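Local coordinates for protein tryptophan--tRNA ligase (PDB 3A04) that catalyses the ATP-dependent attachment of L-tryptophan to tRNA(Trp), releasing AMP and diphosphate, as a class I aminoacyl-tRNA synthetase, at residues G86-L89 against T90-L94; V129-Y132 against I133-I137; L94-L97 against Q98-F102; G25-P28 against F29-L33. All coordinates share one frame; numbering follows the deposited sequence.

Contact 1. Residues G86-L89 against T90-L94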
# COMPACT_ATOMS: atom_id res chain seq x y z
N GLY A 86 -25.14 15.26 7.79
CA GLY A 86 -23.68 15.59 7.80
C GLY A 86 -23.12 15.29 6.40
O GLY A 86 -22.45 16.09 5.79
N HIS A 87 -23.45 14.12 5.86
CA HIS A 87 -22.95 13.74 4.55
C HIS A 87 -23.59 14.64 3.52
O HIS A 87 -22.93 15.07 2.55
CB HIS A 87 -23.27 12.26 4.23
CG HIS A 87 -22.73 11.27 5.24
ND1 HIS A 87 -23.55 10.44 5.99
CD2 HIS A 87 -21.47 10.98 5.63
CE1 HIS A 87 -22.81 9.65 6.76
NE2 HIS A 87 -21.53 9.92 6.51
N LYS A 88 -24.88 14.98 3.68
CA LYS A 88 -25.50 15.80 2.67
C LYS A 88 -24.80 17.15 2.49
O LYS A 88 -24.79 17.68 1.35
CB LYS A 88 -27.04 16.03 3.00
CG LYS A 88 -27.72 17.15 2.19
CD LYS A 88 -29.28 17.13 2.48
CE LYS A 88 -30.05 18.27 1.74
NZ LYS A 88 -29.39 19.53 2.03
N LEU A 89 -24.34 17.73 3.60
CA LEU A 89 -23.65 19.04 3.51
C LEU A 89 -22.44 18.93 2.59
O LEU A 89 -22.16 19.86 1.80
CB LEU A 89 -23.16 19.44 4.90
CG LEU A 89 -22.40 20.76 5.04
CD1 LEU A 89 -23.29 21.85 4.57
CD2 LEU A 89 -22.03 20.95 6.50
N THR A 90 -21.69 17.84 2.68
CA THR A 90 -20.55 17.68 1.77
C THR A 90 -21.02 17.55 0.33
O THR A 90 -20.48 18.23 -0.54
CB THR A 90 -19.75 16.48 2.14
OG1 THR A 90 -19.14 16.75 3.38
CG2 THR A 90 -18.62 16.19 1.08
N VAL A 91 -22.04 16.69 0.06
CA VAL A 91 -22.50 16.46 -1.33
C VAL A 91 -23.08 17.72 -1.91
O VAL A 91 -22.97 17.98 -3.11
CB VAL A 91 -23.56 15.29 -1.38
CG1 VAL A 91 -24.08 15.06 -2.77
CG2 VAL A 91 -22.85 14.02 -0.93
N ASP A 92 -23.79 18.49 -1.07
CA ASP A 92 -24.34 19.74 -1.57
C ASP A 92 -23.22 20.65 -2.09
O ASP A 92 -23.40 21.32 -3.09
CB ASP A 92 -25.07 20.46 -0.42
CG ASP A 92 -26.53 19.90 -0.22
OD1 ASP A 92 -27.15 19.21 -1.14
OD2 ASP A 92 -27.00 20.08 0.90
N GLN A 93 -22.09 20.70 -1.39
CA GLN A 93 -20.91 21.49 -1.90
C GLN A 93 -20.36 20.86 -3.20
O GLN A 93 -20.02 21.55 -4.10
CB GLN A 93 -19.79 21.47 -0.84
CG GLN A 93 -20.24 22.19 0.42
CD GLN A 93 -19.21 22.18 1.48
OE1 GLN A 93 -18.12 22.70 1.30
NE2 GLN A 93 -19.52 21.51 2.61
N LEU A 94 -20.29 19.53 -3.31
CA LEU A 94 -19.97 18.95 -4.64
C LEU A 94 -20.90 19.30 -5.75
O LEU A 94 -20.44 19.56 -6.88
CB LEU A 94 -19.84 17.41 -4.60
CG LEU A 94 -19.07 16.80 -3.42
CD1 LEU A 94 -19.17 15.23 -3.47
CD2 LEU A 94 -17.60 17.27 -3.50

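Contact 2. Residues V129-Y132 against I133-I137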
# COMPACT_ATOMS: atom_id res chain seq x y z
N VAL A 129 -22.61 1.40 -2.51
CA VAL A 129 -23.41 1.69 -3.70
C VAL A 129 -24.87 2.16 -3.33
O VAL A 129 -25.40 3.15 -3.86
CB VAL A 129 -23.49 0.41 -4.58
CG1 VAL A 129 -24.51 0.54 -5.73
CG2 VAL A 129 -22.07 0.10 -5.25
N GLU A 130 -25.50 1.44 -2.43
CA GLU A 130 -26.96 1.61 -2.17
C GLU A 130 -27.26 2.63 -1.10
O GLU A 130 -28.36 3.18 -1.08
CB GLU A 130 -27.50 0.27 -1.65
CG GLU A 130 -27.70 -0.67 -2.84
CD GLU A 130 -28.28 -2.04 -2.51
OE1 GLU A 130 -28.68 -2.33 -1.34
OE2 GLU A 130 -28.30 -2.84 -3.45
N GLU A 131 -26.31 2.86 -0.18
CA GLU A 131 -26.46 3.89 0.81
C GLU A 131 -25.70 5.19 0.43
O GLU A 131 -26.22 6.27 0.63
CB GLU A 131 -25.96 3.37 2.12
CG GLU A 131 -26.37 4.08 3.39
CD GLU A 131 -27.92 4.32 3.53
OE1 GLU A 131 -28.82 3.50 3.10
OE2 GLU A 131 -28.19 5.39 4.12
N TYR A 132 -24.50 5.11 -0.11
CA TYR A 132 -23.78 6.32 -0.36
C TYR A 132 -24.00 6.77 -1.80
O TYR A 132 -24.54 7.87 -2.02
CB TYR A 132 -22.28 6.18 0.02
CG TYR A 132 -22.18 6.22 1.55
CD1 TYR A 132 -22.53 5.12 2.34
CD2 TYR A 132 -21.93 7.39 2.17
CE1 TYR A 132 -22.50 5.19 3.74
CE2 TYR A 132 -21.88 7.46 3.55
CZ TYR A 132 -22.20 6.39 4.31
OH TYR A 132 -22.10 6.53 5.65
N ILE A 133 -23.54 5.98 -2.79
CA ILE A 133 -23.63 6.49 -4.16
C ILE A 133 -25.12 6.79 -4.53
O ILE A 133 -25.40 7.82 -5.16
CB ILE A 133 -22.96 5.55 -5.18
CG1 ILE A 133 -21.43 5.52 -4.89
CG2 ILE A 133 -23.22 6.02 -6.63
CD1 ILE A 133 -20.66 4.32 -5.55
N ALA A 134 -26.01 5.87 -4.18
CA ALA A 134 -27.41 6.07 -4.59
C ALA A 134 -27.98 7.33 -3.94
O ALA A 134 -28.63 8.08 -4.61
CB ALA A 134 -28.26 4.84 -4.30
N ASN A 135 -27.68 7.59 -2.66
CA ASN A 135 -28.16 8.87 -2.06
C ASN A 135 -27.53 10.10 -2.69
O ASN A 135 -28.16 11.13 -2.87
CB ASN A 135 -27.95 8.87 -0.56
CG ASN A 135 -29.10 8.20 0.16
OD1 ASN A 135 -30.22 8.65 0.04
ND2 ASN A 135 -28.84 7.13 0.86
N MET A 136 -26.27 10.01 -3.06
CA MET A 136 -25.64 11.14 -3.75
C MET A 136 -26.29 11.47 -5.11
O MET A 136 -26.52 12.61 -5.46
CB MET A 136 -24.17 10.80 -3.98
CG MET A 136 -23.42 10.96 -2.65
SD MET A 136 -21.63 10.67 -3.06
CE MET A 136 -21.33 9.35 -1.95
N ILE A 137 -26.60 10.43 -5.86
CA ILE A 137 -27.27 10.62 -7.16
C ILE A 137 -28.70 11.26 -6.95
O ILE A 137 -29.10 12.15 -7.69
CB ILE A 137 -27.48 9.23 -7.84
CG1 ILE A 137 -26.15 8.56 -8.22
CG2 ILE A 137 -28.30 9.35 -9.14
CD1 ILE A 137 -25.15 9.46 -8.83

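Contact 3. Residues L94-L97 against Q98-F102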
# COMPACT_ATOMS: atom_id res chain seq x y z
N LEU A 94 -20.29 19.53 -3.31
CA LEU A 94 -19.97 18.95 -4.64
C LEU A 94 -20.90 19.30 -5.75
O LEU A 94 -20.44 19.56 -6.88
CB LEU A 94 -19.84 17.41 -4.60
CG LEU A 94 -19.07 16.80 -3.42
CD1 LEU A 94 -19.17 15.23 -3.47
CD2 LEU A 94 -17.60 17.27 -3.50
N ILE A 95 -22.22 19.30 -5.47
CA ILE A 95 -23.19 19.58 -6.56
C ILE A 95 -23.04 21.01 -7.00
O ILE A 95 -23.04 21.32 -8.17
CB ILE A 95 -24.68 19.34 -6.06
CG1 ILE A 95 -24.83 17.81 -5.85
CG2 ILE A 95 -25.71 19.86 -7.07
CD1 ILE A 95 -26.16 17.35 -5.15
N TYR A 96 -22.91 21.91 -6.06
CA TYR A 96 -22.68 23.30 -6.48
C TYR A 96 -21.44 23.39 -7.44
O TYR A 96 -21.48 23.97 -8.53
CB TYR A 96 -22.45 24.17 -5.19
CG TYR A 96 -21.87 25.53 -5.51
CD1 TYR A 96 -22.70 26.60 -5.94
CD2 TYR A 96 -20.46 25.78 -5.35
CE1 TYR A 96 -22.16 27.89 -6.23
CE2 TYR A 96 -19.92 27.05 -5.70
CZ TYR A 96 -20.79 28.10 -6.11
OH TYR A 96 -20.26 29.37 -6.46
N LEU A 97 -20.32 22.83 -6.99
CA LEU A 97 -19.12 22.92 -7.82
C LEU A 97 -19.38 22.20 -9.13
O LEU A 97 -18.96 22.70 -10.13
CB LEU A 97 -17.89 22.34 -7.05
CG LEU A 97 -17.60 23.16 -5.75
CD1 LEU A 97 -16.63 22.41 -4.84
CD2 LEU A 97 -16.92 24.54 -6.09
N GLN A 98 -20.05 21.05 -9.13
CA GLN A 98 -20.27 20.36 -10.39
C GLN A 98 -21.09 21.22 -11.37
O GLN A 98 -20.76 21.28 -12.57
CB GLN A 98 -21.00 19.05 -10.17
CG GLN A 98 -21.18 18.19 -11.43
CD GLN A 98 -21.59 16.80 -11.05
OE1 GLN A 98 -22.71 16.58 -10.64
NE2 GLN A 98 -20.67 15.83 -11.17
N LYS A 99 -22.18 21.82 -10.90
CA LYS A 99 -22.94 22.71 -11.80
C LYS A 99 -22.10 23.89 -12.29
O LYS A 99 -22.47 24.51 -13.25
CB LYS A 99 -24.17 23.31 -11.08
CG LYS A 99 -25.19 22.25 -10.68
CD LYS A 99 -26.26 22.89 -9.78
CE LYS A 99 -27.49 21.94 -9.67
NZ LYS A 99 -28.36 22.43 -8.49
N ASN A 100 -21.07 24.29 -11.54
CA ASN A 100 -20.18 25.40 -12.03
C ASN A 100 -18.94 24.88 -12.78
O ASN A 100 -17.97 25.58 -12.97
CB ASN A 100 -19.83 26.31 -10.86
CG ASN A 100 -21.00 27.14 -10.44
OD1 ASN A 100 -21.27 28.18 -11.07
ND2 ASN A 100 -21.75 26.69 -9.43
N GLY A 101 -19.01 23.67 -13.29
CA GLY A 101 -17.97 23.22 -14.18
C GLY A 101 -16.89 22.32 -13.55
O GLY A 101 -16.04 21.78 -14.31
N PHE A 102 -16.88 22.08 -12.22
CA PHE A 102 -15.79 21.22 -11.64
C PHE A 102 -15.99 19.78 -11.97
O PHE A 102 -17.14 19.29 -11.90
CB PHE A 102 -15.73 21.37 -10.09
CG PHE A 102 -15.18 22.64 -9.61
CD1 PHE A 102 -15.71 23.84 -10.00
CD2 PHE A 102 -14.10 22.63 -8.68
CE1 PHE A 102 -15.17 25.05 -9.51
CE2 PHE A 102 -13.52 23.80 -8.21
CZ PHE A 102 -14.05 25.04 -8.62

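Contact 4. Residues G25-P28 against F29-L33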
# COMPACT_ATOMS: atom_id res chain seq x y z
N GLY A 25 -2.26 28.74 7.42
CA GLY A 25 -2.43 29.35 6.10
C GLY A 25 -3.88 29.29 5.62
O GLY A 25 -4.18 29.45 4.42
N ILE A 26 -4.78 29.02 6.56
CA ILE A 26 -6.22 29.09 6.24
C ILE A 26 -6.75 30.53 6.32
O ILE A 26 -6.60 31.19 7.36
CB ILE A 26 -7.01 28.18 7.16
CG1 ILE A 26 -6.44 26.74 7.06
CG2 ILE A 26 -8.50 28.31 6.87
CD1 ILE A 26 -7.04 25.76 8.12
N ARG A 27 -7.37 30.97 5.24
CA ARG A 27 -7.85 32.34 5.08
C ARG A 27 -9.37 32.47 5.17
O ARG A 27 -10.09 31.50 4.89
CB ARG A 27 -7.44 32.81 3.69
CG ARG A 27 -5.95 32.64 3.47
CD ARG A 27 -5.14 33.94 3.70
NE ARG A 27 -5.16 34.37 5.08
CZ ARG A 27 -5.17 35.65 5.51
NH1 ARG A 27 -5.24 36.69 4.68
NH2 ARG A 27 -5.16 35.90 6.80
N PRO A 28 -9.88 33.69 5.48
CA PRO A 28 -11.36 33.91 5.34
C PRO A 28 -11.79 33.64 3.93
O PRO A 28 -11.11 34.10 2.96
CB PRO A 28 -11.53 35.42 5.60
CG PRO A 28 -10.36 35.71 6.63
CD PRO A 28 -9.18 34.90 5.97
N PHE A 29 -12.91 32.93 3.80
CA PHE A 29 -13.46 32.65 2.47
C PHE A 29 -13.77 33.90 1.67
O PHE A 29 -13.76 33.89 0.42
CB PHE A 29 -14.76 31.75 2.54
CG PHE A 29 -15.16 31.21 1.19
CD1 PHE A 29 -14.62 30.04 0.71
CD2 PHE A 29 -16.05 31.90 0.40
CE1 PHE A 29 -14.92 29.56 -0.58
CE2 PHE A 29 -16.42 31.40 -0.81
CZ PHE A 29 -15.80 30.25 -1.33
N SER A 30 -14.14 34.96 2.36
CA SER A 30 -14.51 36.20 1.60
C SER A 30 -13.38 36.74 0.65
O SER A 30 -13.66 37.36 -0.38
CB SER A 30 -14.95 37.28 2.60
OG SER A 30 -13.98 37.37 3.64
N GLU A 31 -12.11 36.41 0.94
CA GLU A 31 -11.01 36.89 0.07
C GLU A 31 -11.10 36.31 -1.35
O GLU A 31 -10.54 36.87 -2.30
CB GLU A 31 -9.66 36.59 0.71
CG GLU A 31 -9.46 37.18 2.12
CD GLU A 31 -8.03 36.87 2.68
OE1 GLU A 31 -7.24 36.13 2.00
OE2 GLU A 31 -7.71 37.36 3.80
N VAL A 32 -11.87 35.22 -1.55
CA VAL A 32 -11.96 34.72 -2.91
C VAL A 32 -13.15 35.24 -3.65
O VAL A 32 -13.34 34.86 -4.80
CB VAL A 32 -11.99 33.15 -3.04
CG1 VAL A 32 -10.73 32.53 -2.51
CG2 VAL A 32 -13.29 32.49 -2.39
N LEU A 33 -13.96 36.11 -3.05
CA LEU A 33 -15.16 36.58 -3.74
C LEU A 33 -14.87 37.15 -5.12
O LEU A 33 -15.55 36.77 -6.12
CB LEU A 33 -16.04 37.48 -2.84
CG LEU A 33 -16.61 36.67 -1.64
CD1 LEU A 33 -17.22 37.50 -0.50
CD2 LEU A 33 -17.62 35.53 -2.08

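Contact 1. Residues G86-L89 against T90-L94
With CG of Lys88 anti to its own backbone N (chi1 167°) and the chain straight until a bend at chi4, the ammonium group reaches the carboxylate of Asp92, whose CG stands beside its own backbone N. NZ meets OD2 of Asp92 at 2.7 Å, on the syn lone pair of that oxygen, in an i to i+4 salt bridge. The lysine has other company: NZ also bonds ND1 of His312, and Phe348 offers it a cation-pi contact, so the charge is held in a mainly buried setting. The backbone bond from Asp92 N to Lys88 O, 2.7 Å, ties the same two residues. This is the N-terminal part of helix 85-99, the crossover helix of a beta-alpha-beta unit between strands 72-77 and 103-108, and Gly86 and His87 belong to the HIGH signature of class I synthetases. One residue on, Leu89 O is gripped twice by Gln93: the backbone N lies at 3.3 Å, while NE2 arrives at 3.2 Å from the opposite face, 60° out of the carbonyl plane. The amide is turned to keep that oxygen nearly in its own plane, and NE2 of Gln93 rests 3.8 Å from CG of Leu89.

Contact 2. Residues V129-Y132 against I133-I137
Tyr132 and Met136 supply the closer of two apolar side-chain contacts across this turn: CE of Met136 lies 3.9 Å from CB of Tyr132, brought back by the bend of the thioether chain at chi3 (-123°). The other is looser, CG2 of Val129 facing CD1 of Ile133 at 4.5 Å. Among the backbone bonds, Met136 N reaches Tyr132 O in the ordinary i to i+4 way, whereas Ala134 N bonds Val129 O, five residues back, at 2.8 Å, marking a wider pi-type turn. A side-chain amide adds a bond of its own. ND2 of Asn135 donates to Glu131 O at 2.8 Å and nearly straight (166°), with the acceptor close to the amide plane. The Glu131 side chain lies beside that of Asn135, carboxylate and amide planes 64° apart, but their oxygens bond elsewhere: OE2 of Glu131 accepts from Phe83 N and OD1 of Asn135 from His352 NE2. The hydroxyl of Tyr132 likewise bonds Ser80 O. Phe83 and Ser80 belong to the HIGH region, so this pi-type turn in helix 121-139 lies against the signature loop of the class I synthetase catalytic fold.

Contact 3. Residues L94-L97 against Q98-F102
Asn100 ND2 does two things at once: it donates to Tyr96 O at 2.9 Å and sits over a face of the ring of that same tyrosine, 3.4 Å from CE1 and displaced toward the rim. Ring and amide planes are inclined to each other. With Tyr96 CG anti to the backbone N (chi1 166°), the ring is turned beside its own carbonyl, which lets one amide nitrogen meet both. Asn100 N also bonds Tyr96 O, at 3.1 Å, giving this oxygen two donors from one residue; ND2 comes from 40° above the carbonyl plane. The far end of the ring is fixed by a bond between Tyr96 OH and Glu42 O.

Leu97 and Phe102 make the apolar half of the contact. CD2 of Leu97 lies 3.9 Å from the centroid of the Phe102 ring and only 12° off its normal, a CH-pi contact over the face, while CB of Leu97 packs on CG of Phe102 at 3.7 Å. With an alanine in place of Phe102, CD2 of Leu97 would probably lose its CH-pi partner and a gap would open toward Phe58 and Ile61 of helix 58-66. On the outer side, the extended Lys99 chain lies alongside Ile95, its CE against CG2.

The backbone closes around these groups. Phe102 N bonds Leu97 O at 3.0 Å, and Gly101 N bonds Gln98 O, with Gly101 at positive phi. This pair of bonds is the Schellman motif, which here ends helix 85-99 and turns the chain into strand 103-108 of the beta-alpha-beta unit.

Contact 4. Residues G25-P28 against F29-L33
Phe29 follows Pro28 directly and turns its side chain inward: CG lies anti to the backbone N (chi1 -167°), and the ring packs on Ile52, Thr244 and Phe58, with CG2 of Val32 over one face. Ser30 comes next on the outer side, where its OG lies 3.7 Å from CB of Pro28. Glu31 follows, its backbone N bonded to Pro28 O at 3.2 Å with the donor standing 50° out of the carbonyl plane, and this i to i+3 bond belongs to a short 3-10 turn spanning 29-31. Strand 27-28 is an outermost strand of the mixed sheet within this chain, antiparallel to strand 52-56, so the turn carries the chain from the sheet edge toward helix 33-38.

The Glu31 side chain, extended beyond CG, reaches back over the proline to Arg27. OE2 of Glu31 lies 2.7 Å from NH1 of Arg27 in a salt bridge, and the guanidinium and carboxylate planes are inclined by 67°. OE1 of Glu31 stays beside the aliphatic part of the arginine, 3.5 Å from CD of Arg27. Bends at chi2 and chi3 fold the arginine back, placing one face of the Arg27 guanidinium over CD of Pro28, which lies 4.0 Å from the guanidinium plane; the same CD touches OE2 of Glu31 at 3.6 Å. Replacing Arg27 by a leucine would probably leave the Glu31 carboxylate without its charged mate and free to swing away from the proline.

Contacts 1 and 3 are successive parts of helix 85-99, sharing Leu94, with centres 12 Å apart: contact 1 begins at the HIGH region and contact 3 ends the helix. Contact 2, on helix 121-139, packs against contact 1, His87 CE1 lying 3.4 Å from Tyr132 OH and Val91 CG2 3.6 Å from Met136 CG, so contact 2 meets the end of that motif. Contacts 2 and 3 do not touch, their nearest atoms about 5 Å apart. Contact 4, at the sheet edge, touches none of the others, its nearest atoms about 7 Å from contact 3, yet Phe58 meets side chains of both contacts 3 and 4. A bound cadmium ion lies about 11 Å from the Leu89 side chain.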